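Local atomic coordinates of Baccell_00856 (Bacteroides cellulosilyticus DSM 14838, PDB entry 5MVH), a protein that hydrolyses glycosidic bonds, probably as a rhamnosidase, on a beta-propeller scaffold related to BNR-repeat proteins. Residues Ser94-Gly99 with His386-Trp391. Numbering follows the deposited sequence.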
loop_
_atom_site.group_PDB
_atom_site.type_symbol
_atom_site.label_atom_id
_atom_site.label_comp_id
_atom_site.label_asym_id
_atom_site.label_seq_id
_atom_site.Cartn_x
_atom_site.Cartn_y
_atom_site.Cartn_z
ATOM N N SER A 94 -9.052 -0.431 4.519
ATOM C CA SER A 94 -8.001 -1.452 4.684
ATOM C C SER A 94 -8.474 -2.644 5.502
ATOM O O SER A 94 -9.175 -2.472 6.527
ATOM C CB SER A 94 -6.788 -0.851 5.353
ATOM O OG SER A 94 -6.105 -0.043 4.425
ATOM N N MET A 95 -8.086 -3.851 5.062
ATOM C CA MET A 95 -8.398 -5.076 5.761
ATOM C C MET A 95 -7.184 -5.991 5.946
ATOM O O MET A 95 -6.184 -5.878 5.245
ATOM C CB MET A 95 -9.486 -5.865 5.030
ATOM C CG MET A 95 -9.019 -6.867 3.974
ATOM S SD MET A 95 -10.325 -7.385 2.828
ATOM C CE MET A 95 -11.424 -8.207 3.995
ATOM N N MET A 96 -7.330 -6.926 6.872
ATOM C CA MET A 96 -6.326 -7.961 7.122
ATOM C C MET A 96 -6.936 -9.044 8.008
ATOM O O MET A 96 -7.917 -8.798 8.719
ATOM C CB MET A 96 -5.111 -7.324 7.802
ATOM C CG MET A 96 -3.913 -8.226 8.012
ATOM S SD MET A 96 -3.277 -8.995 6.524
ATOM C CE MET A 96 -3.104 -7.606 5.407
ATOM N N LEU A 97 -6.407 -10.262 7.926
ATOM C CA LEU A 97 -6.788 -11.323 8.857
ATOM C C LEU A 97 -5.648 -11.551 9.845
ATOM O O LEU A 97 -4.481 -11.498 9.464
ATOM C CB LEU A 97 -7.140 -12.619 8.132
ATOM C CG LEU A 97 -8.560 -12.697 7.551
ATOM C CD1 LEU A 97 -8.706 -11.751 6.368
ATOM C CD2 LEU A 97 -8.931 -14.130 7.181
ATOM N N ASP A 98 -6.004 -11.816 11.098
ATOM C CA ASP A 98 -5.034 -12.266 12.088
ATOM C C ASP A 98 -4.872 -13.785 11.952
ATOM O O ASP A 98 -5.555 -14.435 11.157
ATOM C CB ASP A 98 -5.367 -11.796 13.517
ATOM C CG ASP A 98 -6.672 -12.360 14.061
ATOM O OD1 ASP A 98 -7.057 -13.492 13.711
ATOM O OD2 ASP A 98 -7.313 -11.642 14.867
ATOM N N GLY A 99 -3.932 -14.325 12.716
ATOM C CA GLY A 99 -3.582 -15.734 12.671
ATOM C C GLY A 99 -4.695 -16.704 12.995
ATOM O O GLY A 99 -4.663 -17.839 12.507
ATOM N N HIS A 386 -2.598 -5.212 -4.260
ATOM C CA HIS A 386 -2.462 -6.626 -4.498
ATOM C C HIS A 386 -2.574 -7.454 -3.206
ATOM O O HIS A 386 -2.510 -6.914 -2.082
ATOM C CB HIS A 386 -1.121 -6.880 -5.236
ATOM C CG HIS A 386 0.076 -6.929 -4.337
ATOM N ND1 HIS A 386 0.710 -5.797 -3.871
ATOM C CD2 HIS A 386 0.790 -7.984 -3.862
ATOM C CE1 HIS A 386 1.744 -6.155 -3.123
ATOM N NE2 HIS A 386 1.819 -7.475 -3.104
ATOM N N ASP A 387 -2.693 -8.773 -3.384
ATOM C CA ASP A 387 -2.867 -9.680 -2.258
ATOM C C ASP A 387 -1.457 -9.989 -1.747
ATOM O O ASP A 387 -0.759 -10.893 -2.240
ATOM C CB ASP A 387 -3.645 -10.937 -2.710
ATOM C CG ASP A 387 -3.991 -11.861 -1.588
ATOM O OD1 ASP A 387 -3.289 -11.869 -0.547
ATOM O OD2 ASP A 387 -4.934 -12.677 -1.769
ATOM N N THR A 388 -1.034 -9.211 -0.756
ATOM C CA THR A 388 0.333 -9.328 -0.209
ATOM C C THR A 388 0.600 -10.738 0.328
ATOM O O THR A 388 1.679 -11.278 0.149
ATOM C CB THR A 388 0.601 -8.331 0.939
ATOM O OG1 THR A 388 -0.364 -8.530 1.973
ATOM C CG2 THR A 388 0.562 -6.918 0.446
ATOM N N GLU A 389 -0.407 -11.362 0.928
ATOM C CA GLU A 389 -0.184 -12.650 1.632
ATOM C C GLU A 389 -0.141 -13.835 0.673
ATOM O O GLU A 389 0.646 -14.793 0.869
ATOM C CB GLU A 389 -1.228 -12.816 2.737
ATOM C CG GLU A 389 -1.268 -11.605 3.674
ATOM C CD GLU A 389 0.115 -11.257 4.156
ATOM O OE1 GLU A 389 0.659 -12.110 4.876
ATOM O OE2 GLU A 389 0.685 -10.185 3.783
ATOM N N LEU A 390 -0.960 -13.768 -0.375
ATOM C CA LEU A 390 -0.896 -14.758 -1.471
ATOM C C LEU A 390 0.484 -14.831 -2.120
ATOM O O LEU A 390 0.974 -15.923 -2.426
ATOM C CB LEU A 390 -1.905 -14.423 -2.552
ATOM C CG LEU A 390 -2.066 -15.475 -3.650
ATOM C CD1 LEU A 390 -2.454 -16.821 -3.040
ATOM C CD2 LEU A 390 -3.125 -15.011 -4.628
ATOM N N TRP A 391 1.099 -13.677 -2.331
ATOM C CA TRP A 391 2.403 -13.628 -2.931
ATOM C C TRP A 391 3.412 -14.261 -1.977
ATOM O O TRP A 391 4.200 -15.109 -2.394
ATOM C CB TRP A 391 2.831 -12.195 -3.277
ATOM C CG TRP A 391 4.205 -12.181 -3.841
ATOM C CD1 TRP A 391 5.364 -11.797 -3.207
ATOM C CD2 TRP A 391 4.592 -12.647 -5.124
ATOM N NE1 TRP A 391 6.430 -11.941 -4.046
ATOM C CE2 TRP A 391 5.987 -12.466 -5.229
ATOM C CE3 TRP A 391 3.895 -13.139 -6.222
ATOM C CZ2 TRP A 391 6.692 -12.778 -6.391
ATOM C CZ3 TRP A 391 4.584 -13.456 -7.363
ATOM C CH2 TRP A 391 5.981 -13.292 -7.436
#
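With CG of Met96 swung anti to the backbone nitrogen (chi1 -174°) and the chain then bent twice in the same sense, the thioether turns from its strand toward Thr388 and Glu389, whose side chains set out toward the strand. The folded Glu389 side chain, with both of its first two torsions near -50°, presents its methylene flank to the sulfur and curls its carboxylate back over the first turn of the helix. Met96 SD lies 4.4 Å from Glu389 CG, and Met96 CE stands 4.5 Å from Thr388 OG1, so the touch is loose, at the outer limit of van der Waals contact, with only 69 Å² of surface buried and no hydrogen bond across the gap. The hydroxyl is already engaged: Thr388 OG1 donates to the anti lone pair of Glu389 OE2 at 2.7 Å, a bond that helps hold the carboxylate in its folded position. Lys392 NZ adds a salt bridge to the same oxygen, while Asn43 is a further partner of Thr388 OG1.

In the beta-propeller, the contact joins strand 93-97, the first and an edge strand of its antiparallel blade, to the short helix 388-394 that precedes strand 397-402. It exemplifies a helix start fixed by an N-cap while side chains of the first turn meet a blade distant in sequence. Asp387 is that N-cap. Its OD1 receives Leu390 N at 3.0 Å along a nearly straight N-H path (167°), from a donor standing well above the carboxylate plane, and Glu389 N adds a weak bond to the same oxygen. The other carboxylate oxygen, OD2, hydrogen-bonds to Thr47 and Gln52, tying the start of the helix to the blade that contains strands 45-48 and 51-57.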